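Local coordinates for putative metal resistance protein (Proteus mirabilis, PDB 6C29), which primes the disulfide isomerase activity of the trimeric protein ScsC through its N-terminal periplasmic tandem immunoglobulin-fold domain, and is probably a protein-disulfide reductase, at residues A[20-25]-A[125-130]; A[42-47]-A[109-114]; A[177-182]-A[232-237]; A[190-195]-A[212-217]. All coordinates share one frame; numbering follows the deposited sequence. Where two conformers were deposited one is given.

Overall arrangement
The chain is the N-terminal periplasmic part of a longer membrane protein and holds two immunoglobulin-like modules. Interactions 1 and 2 lie in the first, the DsbD-like N-terminal module. Interactions 3 and 4 lie in the second. Along the chain interaction 2 is nested inside interaction 1, and interaction 4 inside interaction 3. Interactions 1 and 2 have centres 22 Å apart. Each has one segment in the sheet that holds strands 104-114 and 118-128, where Leu109 packs on Leu125. Centres of interactions 3 and 4 are 26 Å apart. Interaction 2 comes within about 8 Å of interaction 3 and 9 Å of interaction 4, nearest atoms, so it probably faces the second module.

Interaction 1. Residues A[20-25]-A[125-130]; sequences ATADKS and LNLDLN
Ala22 packs against both Leu127 and Leu129. Its CB is 4.0 Å from Leu127 CD1 and 3.8 Å from Leu129 CD2. The contact belongs to the hydrophobic core of an immunoglobulin-like beta sandwich, the first of the two in this chain. Strand 20-24 lies in one sheet and strand 125-128 in the facing sheet. Their axes pass 7.8 Å apart and cross at -34°, so the two sheets meet through side chains and no direct hydrogen bond joins the two segments.

Leu127 splits its two branches. CD1 goes to Ala22, while CD2 lies over the backbone of Ala20, 3.6 Å from Ala20 O. Leu125 continues the row with a looser approach of CD2 to Ala20 CB. At the other end the aliphatic part of Lys24 crosses Leu129 at about a right angle, with Lys24 CD 3.9 Å from Leu129 CD1. The lysine chain then bends at its third torsion (chi3 92°). Its methylenes pack on the leucine, and its amine NZ is bonded to Ser102 O.

Further out, Val30 of strand 30-38 touches both Lys24 and Leu129, and Leu105 of strand 104-114 backs Leu129 from its own sheet. One water spans the sheets where strand 125-128 has ended. It accepts from Lys24 N at 2.8 Å and donates to Leu129 O at 2.9 Å. Just there the chain turns in an Asx turn: Asn130 N donates to Asp128 OD1 at 3.1 Å, meeting that oxygen from above the carboxylate plane.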
loop_
_atom_site.group_PDB
_atom_site.type_symbol
_atom_site.label_atom_id
_atom_site.label_comp_id
_atom_site.label_asym_id
_atom_site.label_seq_id
_atom_site.Cartn_x
_atom_site.Cartn_y
_atom_site.Cartn_z
ATOM N N ALA A 20 -16.731 1.404 -5.663
ATOM C CA ALA A 20 -15.918 2.308 -6.441
ATOM C C ALA A 20 -16.745 3.475 -6.942
ATOM O O ALA A 20 -17.902 3.300 -7.347
ATOM C CB ALA A 20 -15.271 1.598 -7.591
ATOM N N THR A 21 -16.147 4.656 -6.897
ATOM C CA THR A 21 -16.739 5.879 -7.417
ATOM C C THR A 21 -15.690 6.588 -8.257
ATOM O O THR A 21 -14.501 6.337 -8.091
ATOM C CB THR A 21 -17.207 6.799 -6.310
ATOM O OG1 THR A 21 -16.126 7.053 -5.404
ATOM C CG2 THR A 21 -18.391 6.173 -5.577
ATOM N N ALA A 22 -16.114 7.427 -9.181
ATOM C CA ALA A 22 -15.165 8.019 -10.094
ATOM C C ALA A 22 -15.622 9.335 -10.669
ATOM O O ALA A 22 -16.804 9.637 -10.690
ATOM C CB ALA A 22 -14.868 7.044 -11.229
ATOM N N ASP A 23 -14.640 10.104 -11.120
ATOM C CA ASP A 23 -14.858 11.385 -11.782
ATOM C C ASP A 23 -13.918 11.480 -12.971
ATOM O O ASP A 23 -12.740 11.187 -12.847
ATOM C CB ASP A 23 -14.610 12.516 -10.800
ATOM C CG ASP A 23 -15.041 13.863 -11.332
ATOM O OD1 ASP A 23 -15.665 13.908 -12.410
ATOM O OD2 ASP A 23 -14.754 14.875 -10.662
ATOM N N LYS A 24 -14.450 11.851 -14.138
ATOM C CA LYS A 24 -13.622 12.043 -15.309
ATOM C C LYS A 24 -13.593 13.520 -15.612
ATOM O O LYS A 24 -14.634 14.164 -15.716
ATOM C CB LYS A 24 -14.127 11.234 -16.517
ATOM C CG LYS A 24 -13.202 11.360 -17.727
ATOM C CD LYS A 24 -13.435 10.292 -18.802
ATOM C CE LYS A 24 -14.398 10.687 -19.869
ATOM N NZ LYS A 24 -14.277 9.713 -20.998
ATOM N N SER A 25 -12.387 14.045 -15.760
ATOM C CA SER A 25 -12.200 15.452 -16.079
ATOM C C SER A 25 -12.338 15.690 -17.581
ATOM O O SER A 25 -12.349 14.746 -18.377
ATOM C CB SER A 25 -10.827 15.916 -15.577
ATOM O OG SER A 25 -9.786 15.402 -16.400
ATOM N N LEU A 125 -16.204 -4.136 -11.362
ATOM C CA LEU A 125 -16.429 -2.703 -11.177
ATOM C C LEU A 125 -16.877 -2.120 -12.511
ATOM O O LEU A 125 -16.129 -2.106 -13.452
ATOM C CB LEU A 125 -15.142 -2.027 -10.686
ATOM C CG LEU A 125 -14.481 -2.698 -9.500
ATOM C CD1 LEU A 125 -13.179 -1.945 -9.203
ATOM C CD2 LEU A 125 -15.436 -2.719 -8.299
ATOM N N ASN A 126 -18.105 -1.631 -12.570
ATOM C CA ASN A 126 -18.645 -1.020 -13.763
ATOM C C ASN A 126 -19.010 0.424 -13.453
ATOM O O ASN A 126 -19.861 0.698 -12.611
ATOM C CB ASN A 126 -19.856 -1.839 -14.240
ATOM C CG ASN A 126 -19.484 -3.291 -14.516
ATOM O OD1 ASN A 126 -18.557 -3.579 -15.278
ATOM N ND2 ASN A 126 -20.189 -4.214 -13.873
ATOM N N LEU A 127 -18.329 1.343 -14.123
ATOM C CA LEU A 127 -18.480 2.789 -13.873
ATOM C C LEU A 127 -18.923 3.513 -15.137
ATOM O O LEU A 127 -18.307 3.375 -16.194
ATOM C CB LEU A 127 -17.165 3.388 -13.374
ATOM C CG LEU A 127 -16.648 2.863 -12.028
ATOM C CD1 LEU A 127 -15.151 3.082 -11.899
ATOM C CD2 LEU A 127 -17.391 3.568 -10.935
ATOM N N ASP A 128 -19.999 4.299 -15.015
ATOM C CA ASP A 128 -20.492 5.118 -16.116
ATOM C C ASP A 128 -20.001 6.542 -15.919
ATOM O O ASP A 128 -20.527 7.277 -15.097
ATOM C CB ASP A 128 -22.019 5.055 -16.190
ATOM C CG ASP A 128 -22.597 5.836 -17.387
ATOM O OD1 ASP A 128 -21.839 6.534 -18.097
ATOM O OD2 ASP A 128 -23.829 5.751 -17.610
ATOM N N LEU A 129 -18.965 6.916 -16.661
ATOM C CA LEU A 129 -18.303 8.190 -16.436
ATOM C C LEU A 129 -19.068 9.377 -17.039
ATOM O O LEU A 129 -18.653 10.524 -16.875
ATOM C CB LEU A 129 -16.885 8.135 -16.998
ATOM C CG LEU A 129 -15.984 7.042 -16.416
ATOM C CD1 LEU A 129 -14.616 7.006 -17.067
ATOM C CD2 LEU A 129 -15.826 7.255 -14.941
ATOM N N ASN A 130 -20.214 9.113 -17.661
ATOM C CA ASN A 130 -21.092 10.186 -18.119
ATOM C C ASN A 130 -22.014 10.662 -17.013
ATOM O O ASN A 130 -22.709 11.664 -17.169
ATOM C CB ASN A 130 -21.944 9.725 -19.304
ATOM C CG ASN A 130 -21.198 9.765 -20.616
ATOM O OD1 ASN A 130 -20.283 10.571 -20.804
ATOM N ND2 ASN A 130 -21.591 8.893 -21.543
HETATM O O HOH W 1 -17.211 11.963 -14.803
#

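Interaction 2. Residues A[42-47]-A[109-114]; sequences WKTYWR and LTLSTC
A single antiparallel bridge pairs Lys43 with Cys114, where strand 43-45 passes the end of strand 104-114. Lys43 N donates to Cys114 O at 2.9 Å, and Cys114 N returns a bond to Lys43 O at 2.8 Å. The strand directions are 130° apart, so the strands cross steeply. Thr44 adds a side-chain bond. Its OG1 is held anti to the backbone N (chi1 -172°) and donates to Ser112 O at 2.6 Å, nearly along the C=O axis.

Tyr45 lies along the other strand. Ser112 OG sits at the ring edge, 3.3 Å from Tyr45 CD2, and is itself hydrogen-bonded to Val54 O. Tyr45 CZ packs on Cys114 CB at 3.6 Å, and the ring also touches Cys118. Cys114 and Cys118 flank the short turn between strands 104-114 and 118-128. By comparison with DsbD, whose N-terminal domain is also an immunoglobulin fold, they are probably the redox-active pair. Cys114 has two conformers, so the oblique approach of its SG to the Tyr45 ring is doubtful.

Trp42, just before Lys43, brings its ring edge to Cys114 N. The nitrogen lies in the ring plane, 3.7 Å from Trp42 CE3. The same ring stacks on His15, whose NE2 is hydrogen-bonded to Thr113 OG1. Lys43 NZ bonds to a water at 2.7 Å, and this water donates weakly to Cys114 O.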
loop_
_atom_site.group_PDB
_atom_site.type_symbol
_atom_site.label_atom_id
_atom_site.label_comp_id
_atom_site.label_asym_id
_atom_site.label_seq_id
_atom_site.Cartn_x
_atom_site.Cartn_y
_atom_site.Cartn_z
ATOM N N TRP A 42 -10.565 -9.872 9.552
ATOM C CA TRP A 42 -10.085 -9.953 8.181
ATOM C C TRP A 42 -9.337 -8.674 7.805
ATOM O O TRP A 42 -9.725 -7.561 8.185
ATOM C CB TRP A 42 -11.249 -10.178 7.195
ATOM C CG TRP A 42 -11.881 -11.544 7.294
ATOM C CD1 TRP A 42 -12.930 -11.901 8.084
ATOM C CD2 TRP A 42 -11.508 -12.716 6.566
ATOM N NE1 TRP A 42 -13.230 -13.221 7.892
ATOM C CE2 TRP A 42 -12.374 -13.748 6.966
ATOM C CE3 TRP A 42 -10.529 -12.997 5.622
ATOM C CZ2 TRP A 42 -12.284 -15.032 6.451
ATOM C CZ3 TRP A 42 -10.440 -14.271 5.108
ATOM C CH2 TRP A 42 -11.309 -15.273 5.524
ATOM N N LYS A 43 -8.247 -8.863 7.082
ATOM C CA LYS A 43 -7.384 -7.795 6.587
ATOM C C LYS A 43 -7.212 -7.869 5.095
ATOM O O LYS A 43 -7.522 -8.882 4.485
ATOM C CB LYS A 43 -6.023 -7.882 7.281
ATOM C CG LYS A 43 -6.126 -7.744 8.800
ATOM C CD LYS A 43 -5.029 -8.472 9.541
ATOM C CE LYS A 43 -5.295 -8.490 11.069
ATOM N NZ LYS A 43 -6.321 -9.490 11.507
ATOM N N THR A 44 -6.765 -6.778 4.484
ATOM C CA THR A 44 -6.241 -6.868 3.140
ATOM C C THR A 44 -4.810 -6.371 3.193
ATOM O O THR A 44 -4.293 -6.117 4.271
ATOM C CB THR A 44 -7.104 -6.132 2.129
ATOM O OG1 THR A 44 -6.644 -6.405 0.790
ATOM C CG2 THR A 44 -7.167 -4.635 2.366
ATOM N N TYR A 45 -4.154 -6.389 2.045
ATOM C CA TYR A 45 -2.708 -6.253 2.000
ATOM C C TYR A 45 -2.225 -4.983 1.348
ATOM O O TYR A 45 -2.886 -4.371 0.532
ATOM C CB TYR A 45 -2.129 -7.410 1.235
ATOM C CG TYR A 45 -2.315 -8.784 1.813
ATOM C CD1 TYR A 45 -1.379 -9.325 2.677
ATOM C CD2 TYR A 45 -3.396 -9.555 1.444
ATOM C CE1 TYR A 45 -1.515 -10.624 3.174
ATOM C CE2 TYR A 45 -3.542 -10.838 1.918
ATOM C CZ TYR A 45 -2.587 -11.368 2.782
ATOM O OH TYR A 45 -2.729 -12.648 3.248
ATOM N N TRP A 46 -1.011 -4.626 1.726
ATOM C CA TRP A 46 -0.275 -3.537 1.118
ATOM C C TRP A 46 0.384 -4.003 -0.168
ATOM O O TRP A 46 0.324 -5.186 -0.509
ATOM C CB TRP A 46 0.754 -3.045 2.128
ATOM C CG TRP A 46 1.494 -1.766 1.848
ATOM C CD1 TRP A 46 0.974 -0.590 1.434
ATOM C CD2 TRP A 46 2.898 -1.541 2.032
ATOM N NE1 TRP A 46 1.962 0.362 1.328
ATOM C CE2 TRP A 46 3.149 -0.199 1.699
ATOM C CE3 TRP A 46 3.970 -2.344 2.444
ATOM C CZ2 TRP A 46 4.404 0.367 1.751
ATOM C CZ3 TRP A 46 5.241 -1.756 2.504
ATOM C CH2 TRP A 46 5.429 -0.413 2.171
ATOM N N ARG A 47 1.067 -3.092 -0.843
ATOM C CA ARG A 47 1.729 -3.460 -2.100
ATOM C C ARG A 47 2.819 -4.513 -1.912
ATOM O O ARG A 47 3.112 -5.272 -2.841
ATOM C CB ARG A 47 2.319 -2.220 -2.766
ATOM C CG ARG A 47 3.411 -1.564 -1.987
ATOM C CD ARG A 47 3.900 -0.302 -2.682
ATOM N NE ARG A 47 4.978 0.239 -1.883
ATOM C CZ ARG A 47 5.085 1.496 -1.484
ATOM N NH1 ARG A 47 4.182 2.422 -1.872
ATOM N NH2 ARG A 47 6.096 1.844 -0.714
ATOM N N LEU A 109 -11.539 -6.160 -9.925
ATOM C CA LEU A 109 -10.711 -6.094 -8.737
ATOM C C LEU A 109 -10.511 -7.501 -8.204
ATOM O O LEU A 109 -11.495 -8.155 -7.852
ATOM C CB LEU A 109 -11.373 -5.237 -7.655
ATOM C CG LEU A 109 -10.807 -5.330 -6.239
ATOM C CD1 LEU A 109 -9.430 -4.703 -6.159
ATOM C CD2 LEU A 109 -11.781 -4.680 -5.250
ATOM N N THR A 110 -9.263 -7.971 -8.114
ATOM C CA THR A 110 -8.958 -9.197 -7.388
ATOM C C THR A 110 -8.558 -8.769 -5.989
ATOM O O THR A 110 -7.441 -8.261 -5.762
ATOM C CB THR A 110 -7.872 -10.002 -8.053
ATOM O OG1 THR A 110 -8.297 -10.353 -9.393
ATOM C CG2 THR A 110 -7.568 -11.273 -7.219
ATOM N N LEU A 111 -9.498 -8.892 -5.063
ATOM C CA LEU A 111 -9.283 -8.483 -3.694
ATOM C C LEU A 111 -8.738 -9.628 -2.889
ATOM O O LEU A 111 -9.316 -10.718 -2.855
ATOM C CB LEU A 111 -10.577 -7.995 -3.047
ATOM C CG LEU A 111 -10.424 -7.521 -1.599
ATOM C CD1 LEU A 111 -9.631 -6.246 -1.527
ATOM C CD2 LEU A 111 -11.830 -7.306 -1.027
ATOM N N SER A 112 -7.599 -9.407 -2.257
ATOM C CA SER A 112 -7.066 -10.354 -1.315
ATOM C C SER A 112 -7.492 -10.006 0.098
ATOM O O SER A 112 -7.417 -8.827 0.519
ATOM C CB SER A 112 -5.562 -10.356 -1.409
ATOM O OG SER A 112 -5.155 -9.003 -1.332
ATOM N N THR A 113 -7.986 -10.993 0.826
ATOM C CA THR A 113 -8.336 -10.794 2.222
ATOM C C THR A 113 -7.700 -11.926 2.983
ATOM O O THR A 113 -7.516 -13.033 2.448
ATOM C CB THR A 113 -9.867 -10.727 2.451
ATOM O OG1 THR A 113 -10.513 -11.891 1.921
ATOM C CG2 THR A 113 -10.474 -9.462 1.774
ATOM N N CYS A 114 -7.386 -11.665 4.231
ATOM C CA CYS A 114 -6.703 -12.643 5.053
ATOM C C CYS A 114 -7.190 -12.687 6.483
ATOM O O CYS A 114 -7.379 -11.658 7.112
ATOM C CB CYS A 114 -5.217 -12.357 5.058
ATOM S SG CYS A 114 -4.309 -13.455 6.172
HETATM O O HOH W 2 -5.509 -11.492 9.848
#

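Interaction 3. Residues A[177-182]-A[232-237]; sequences DWHQPN and TDDGYS
Asp233 receives two successive backbone N-H groups with its carboxylate. His179 N donates to OD2 at 2.8 Å through the syn lone pair, in a nearly straight bond. Gln180 N donates to OD1, also at 2.8 Å, on the syn side but 29° out of the carboxylate plane. The group reaches the loop because CG lies anti to the backbone N (chi1 -160°). Trp178 turns its edge to the same carboxylate, with CE3 3.4 Å from Asp233 OD2.

Asp234 takes the imidazole instead. His179 ND1 donates to Asp234 OD2 at 2.6 Å, in the ring plane and on the syn lone pair, although ring and carboxylate planes are 54° apart. Arg173 forms salt bridges with OD2 of both aspartates, which probably offsets their charge.

Asn182 and Thr232 exchange backbone bonds as an antiparallel hydrogen-bonded pair. A water donates to Gln180 O at 2.8 Å, accepts from Asn182 ND2, and is hydrogen-bonded to Thr232 OG1 at 2.7 Å. Asp233 and Tyr236 pair N to O both ways. They close the type I' turn of a two-residue beta hairpin, which carries the two aspartates that bind the loop before edge strand 182-186 of the second immunoglobulin-like module.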
loop_
_atom_site.group_PDB
_atom_site.type_symbol
_atom_site.label_atom_id
_atom_site.label_comp_id
_atom_site.label_asym_id
_atom_site.label_seq_id
_atom_site.Cartn_x
_atom_site.Cartn_y
_atom_site.Cartn_z
ATOM N N ASP A 177 12.672 14.648 18.031
ATOM C CA ASP A 177 13.063 13.291 18.376
ATOM C C ASP A 177 12.060 12.270 17.901
ATOM O O ASP A 177 10.883 12.587 17.742
ATOM C CB ASP A 177 13.180 13.122 19.883
ATOM C CG ASP A 177 14.380 13.849 20.480
ATOM O OD1 ASP A 177 15.226 14.353 19.703
ATOM O OD2 ASP A 177 14.476 13.865 21.735
ATOM N N TRP A 178 12.519 11.033 17.719
ATOM C CA TRP A 178 11.606 9.936 17.431
ATOM C C TRP A 178 10.770 9.600 18.656
ATOM O O TRP A 178 11.300 9.597 19.773
ATOM C CB TRP A 178 12.385 8.725 16.962
ATOM C CG TRP A 178 13.087 8.913 15.672
ATOM C CD1 TRP A 178 14.433 9.141 15.498
ATOM C CD2 TRP A 178 12.521 8.874 14.367
ATOM N NE1 TRP A 178 14.728 9.228 14.178
ATOM C CE2 TRP A 178 13.571 9.078 13.454
ATOM C CE3 TRP A 178 11.226 8.688 13.876
ATOM C CZ2 TRP A 178 13.368 9.104 12.086
ATOM C CZ3 TRP A 178 11.023 8.714 12.524
ATOM C CH2 TRP A 178 12.074 8.925 11.637
ATOM N N HIS A 179 9.482 9.294 18.454
ATOM C CA HIS A 179 8.582 8.973 19.540
ATOM C C HIS A 179 8.072 7.540 19.497
ATOM O O HIS A 179 8.361 6.746 20.387
ATOM C CB HIS A 179 7.417 9.981 19.528
ATOM C CG HIS A 179 7.879 11.388 19.718
ATOM N ND1 HIS A 179 7.658 12.385 18.788
ATOM C CD2 HIS A 179 8.622 11.955 20.698
ATOM C CE1 HIS A 179 8.209 13.510 19.212
ATOM N NE2 HIS A 179 8.793 13.280 20.376
ATOM N N GLN A 180 7.305 7.205 18.469
ATOM C CA GLN A 180 6.801 5.858 18.283
ATOM C C GLN A 180 6.864 5.472 16.826
ATOM O O GLN A 180 5.827 5.302 16.192
ATOM C CB GLN A 180 5.345 5.738 18.785
ATOM C CG GLN A 180 5.178 5.948 20.283
ATOM C CD GLN A 180 3.767 5.682 20.745
ATOM O OE1 GLN A 180 3.179 6.493 21.454
ATOM N NE2 GLN A 180 3.225 4.525 20.364
ATOM N N PRO A 181 8.057 5.333 16.274
ATOM C CA PRO A 181 8.174 5.056 14.850
ATOM C C PRO A 181 7.790 3.667 14.450
ATOM O O PRO A 181 7.875 2.718 15.229
ATOM C CB PRO A 181 9.648 5.295 14.580
ATOM C CG PRO A 181 10.315 5.024 15.886
ATOM C CD PRO A 181 9.360 5.540 16.922
ATOM N N ASN A 182 7.360 3.558 13.202
ATOM C CA ASN A 182 7.173 2.278 12.552
ATOM C C ASN A 182 7.806 2.371 11.188
ATOM O O ASN A 182 7.951 3.467 10.635
ATOM C CB ASN A 182 5.691 1.899 12.424
ATOM C CG ASN A 182 5.117 1.446 13.719
ATOM O OD1 ASN A 182 5.396 0.344 14.175
ATOM N ND2 ASN A 182 4.326 2.303 14.337
ATOM N N THR A 232 6.838 6.022 9.665
ATOM C CA THR A 232 5.811 6.842 10.274
ATOM C C THR A 232 6.216 7.227 11.678
ATOM O O THR A 232 6.931 6.478 12.346
ATOM C CB THR A 232 4.466 6.122 10.322
ATOM O OG1 THR A 232 4.537 5.010 11.217
ATOM C CG2 THR A 232 4.043 5.641 8.921
ATOM N N ASP A 233 5.745 8.381 12.130
ATOM C CA ASP A 233 5.835 8.803 13.524
ATOM C C ASP A 233 4.909 10.019 13.670
ATOM O O ASP A 233 4.792 10.809 12.739
ATOM C CB ASP A 233 7.266 9.139 13.928
ATOM C CG ASP A 233 7.466 9.115 15.416
ATOM O OD1 ASP A 233 6.597 8.620 16.155
ATOM O OD2 ASP A 233 8.534 9.573 15.836
ATOM N N ASP A 234 4.270 10.141 14.833
ATOM C CA ASP A 234 3.468 11.324 15.175
ATOM C C ASP A 234 2.423 11.630 14.111
ATOM O O ASP A 234 2.154 12.792 13.809
ATOM C CB ASP A 234 4.390 12.517 15.384
ATOM C CG ASP A 234 5.298 12.331 16.599
ATOM O OD1 ASP A 234 4.829 11.779 17.612
ATOM O OD2 ASP A 234 6.496 12.653 16.504
ATOM N N GLY A 235 1.858 10.591 13.515
ATOM C CA GLY A 235 0.807 10.791 12.528
ATOM C C GLY A 235 1.272 11.242 11.145
ATOM O O GLY A 235 0.440 11.536 10.268
ATOM N N TYR A 236 2.584 11.309 10.953
ATOM C CA TYR A 236 3.181 11.615 9.666
ATOM C C TYR A 236 3.696 10.368 9.027
ATOM O O TYR A 236 4.191 9.497 9.717
ATOM C CB TYR A 236 4.330 12.606 9.836
ATOM C CG TYR A 236 4.727 13.382 8.598
ATOM C CD1 TYR A 236 5.597 12.845 7.642
ATOM C CD2 TYR A 236 4.248 14.670 8.397
ATOM C CE1 TYR A 236 5.980 13.593 6.478
ATOM C CE2 TYR A 236 4.614 15.415 7.278
ATOM C CZ TYR A 236 5.476 14.877 6.329
ATOM O OH TYR A 236 5.824 15.649 5.240
ATOM N N SER A 237 3.590 10.281 7.710
ATOM C CA SER A 237 4.030 9.124 6.974
ATOM C C SER A 237 4.864 9.526 5.784
ATOM O O SER A 237 4.387 10.251 4.923
ATOM C CB SER A 237 2.818 8.332 6.518
ATOM O OG SER A 237 3.206 7.174 5.829
HETATM O O HOH W 3 4.229 5.418 13.844
#

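Interaction 4. Residues A[190-195]-A[212-217]; sequences GMLYGI and TDDWGD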
loop_
_atom_site.group_PDB
_atom_site.type_symbol
_atom_site.label_atom_id
_atom_site.label_comp_id
_atom_site.label_asym_id
_atom_site.label_seq_id
_atom_site.Cartn_x
_atom_site.Cartn_y
_atom_site.Cartn_z
ATOM N N GLY A 190 12.307 -11.520 -5.167
ATOM C CA GLY A 190 12.984 -12.740 -4.789
ATOM C C GLY A 190 13.388 -12.768 -3.329
ATOM O O GLY A 190 13.823 -13.806 -2.832
HETATM N N MSE A 191 13.266 -11.632 -2.645
HETATM C CA MSE A 191 13.737 -11.522 -1.261
HETATM C C MSE A 191 12.583 -11.402 -0.270
HETATM O O MSE A 191 11.510 -10.894 -0.597
HETATM C CB MSE A 191 14.658 -10.317 -1.087
HETATM C CG MSE A 191 15.777 -10.249 -2.082
HETATM SE SE MSE A 191 16.965 -11.781 -1.924
HETATM C CE MSE A 191 18.050 -11.433 -3.513
ATOM N N LEU A 192 12.834 -11.886 0.943
ATOM C CA LEU A 192 11.918 -11.743 2.055
ATOM C C LEU A 192 12.593 -10.945 3.151
ATOM O O LEU A 192 13.767 -11.195 3.467
ATOM C CB LEU A 192 11.516 -13.108 2.609
ATOM C CG LEU A 192 10.879 -14.090 1.631
ATOM C CD1 LEU A 192 10.597 -15.403 2.340
ATOM C CD2 LEU A 192 9.619 -13.483 1.050
ATOM N N TYR A 193 11.853 -10.010 3.734
ATOM C CA TYR A 193 12.316 -9.281 4.906
ATOM C C TYR A 193 11.630 -9.765 6.172
ATOM O O TYR A 193 10.449 -9.995 6.182
ATOM C CB TYR A 193 12.066 -7.792 4.734
ATOM C CG TYR A 193 12.994 -7.066 3.825
ATOM C CD1 TYR A 193 14.170 -7.632 3.369
ATOM C CD2 TYR A 193 12.679 -5.800 3.418
ATOM C CE1 TYR A 193 15.028 -6.906 2.525
ATOM C CE2 TYR A 193 13.508 -5.076 2.596
ATOM C CZ TYR A 193 14.668 -5.622 2.153
ATOM O OH TYR A 193 15.450 -4.849 1.318
ATOM N N GLY A 194 12.386 -9.909 7.238
ATOM C CA GLY A 194 11.812 -10.227 8.524
ATOM C C GLY A 194 11.194 -9.029 9.220
ATOM O O GLY A 194 11.061 -7.942 8.619
ATOM N N ILE A 195 10.785 -9.218 10.483
ATOM C CA ILE A 195 10.192 -8.154 11.292
ATOM C C ILE A 195 11.284 -7.121 11.615
ATOM O O ILE A 195 12.304 -7.484 12.221
ATOM C CB ILE A 195 9.581 -8.708 12.585
ATOM C CG1 ILE A 195 8.552 -9.793 12.230
ATOM C CG2 ILE A 195 8.971 -7.594 13.394
ATOM C CD1 ILE A 195 8.057 -10.538 13.441
ATOM N N THR A 212 16.075 -13.003 3.703
ATOM C CA THR A 212 16.247 -14.324 3.109
ATOM C C THR A 212 15.783 -14.311 1.652
ATOM O O THR A 212 15.115 -13.379 1.210
ATOM C CB THR A 212 15.477 -15.429 3.862
ATOM O OG1 THR A 212 14.068 -15.247 3.701
ATOM C CG2 THR A 212 15.836 -15.447 5.343
ATOM N N ASP A 213 16.131 -15.356 0.906
ATOM C CA ASP A 213 15.549 -15.552 -0.408
ATOM C C ASP A 213 14.140 -16.098 -0.239
ATOM O O ASP A 213 13.675 -16.278 0.891
ATOM C CB ASP A 213 16.426 -16.485 -1.260
ATOM C CG ASP A 213 16.582 -17.890 -0.668
ATOM O OD1 ASP A 213 15.795 -18.314 0.201
ATOM O OD2 ASP A 213 17.525 -18.587 -1.090
ATOM N N ASP A 214 13.466 -16.379 -1.351
ATOM C CA ASP A 214 12.070 -16.817 -1.301
ATOM C C ASP A 214 11.870 -18.151 -0.586
ATOM O O ASP A 214 10.730 -18.539 -0.340
ATOM C CB ASP A 214 11.476 -16.945 -2.711
ATOM C CG ASP A 214 11.017 -15.615 -3.299
ATOM O OD1 ASP A 214 10.592 -14.705 -2.546
ATOM O OD2 ASP A 214 11.058 -15.499 -4.539
ATOM N N TRP A 215 12.953 -18.866 -0.279
ATOM C CA TRP A 215 12.808 -20.175 0.348
ATOM C C TRP A 215 13.309 -20.227 1.791
ATOM O O TRP A 215 13.397 -21.306 2.374
ATOM C CB TRP A 215 13.521 -21.229 -0.486
ATOM C CG TRP A 215 12.974 -21.280 -1.885
ATOM C CD1 TRP A 215 11.840 -21.922 -2.309
ATOM C CD2 TRP A 215 13.561 -20.692 -3.051
ATOM N NE1 TRP A 215 11.679 -21.746 -3.663
ATOM C CE2 TRP A 215 12.724 -21.001 -4.143
ATOM C CE3 TRP A 215 14.709 -19.931 -3.277
ATOM C CZ2 TRP A 215 13.002 -20.571 -5.438
ATOM C CZ3 TRP A 215 14.981 -19.504 -4.564
ATOM C CH2 TRP A 215 14.133 -19.826 -5.628
ATOM N N GLY A 216 13.635 -19.068 2.357
ATOM C CA GLY A 216 13.965 -18.968 3.770
ATOM C C GLY A 216 15.433 -19.150 4.110
ATOM O O GLY A 216 15.800 -19.144 5.288
ATOM N N ASP A 217 16.273 -19.302 3.091
ATOM C CA ASP A 217 17.711 -19.439 3.304
ATOM C C ASP A 217 18.386 -18.074 3.244
ATOM O O ASP A 217 17.806 -17.115 2.731
ATOM C CB ASP A 217 18.328 -20.377 2.264
ATOM C CG ASP A 217 17.783 -21.793 2.354
ATOM O OD1 ASP A 217 17.513 -22.262 3.483
ATOM O OD2 ASP A 217 17.619 -22.435 1.292
#
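Leu192 reaches across Thr212 to the turn that follows it. Its CB is 3.5 Å from Thr212 OG1. With CG anti to the carbonyl carbon (chi1 -57°), the side chain runs out over the opposite segment, and CG comes to 3.6 Å from Asp213 O. CD1 stays over the same carbonyl oxygen and also borders Thr212 OG1. CD2 takes the other direction and ends 3.9 Å from Asp214 OD1, where the two side chains cross at about a right angle. Across this contact the leucine's nearest partners are oxygens.

Asp213 O accepts from both Thr212 OG1 and Gly216 N. Beneath the leucine the backbone forms an antiparallel hydrogen-bonded pair: Leu192 N donates to Thr212 O at 2.7 Å and Thr212 N to Leu192 O at 2.9 Å. This is the open end of the beta hairpin of strands 191-201 and 204-213, at the edge of the four-stranded sheet in the second immunoglobulin-like module.

Past the pair, residues 213-216 make a type I turn. The Asp213 side chain adds an Asx turn: OD1 accepts from Trp215 N at 2.9 Å. The same oxygen also accepts from Asp217 N at 3.1 Å, and the two donors come from opposite faces of the carboxylate plane. Asp214 folds back over Gly190, which has a positive phi, and its OD2 lies 3.4 Å from Gly190 CA.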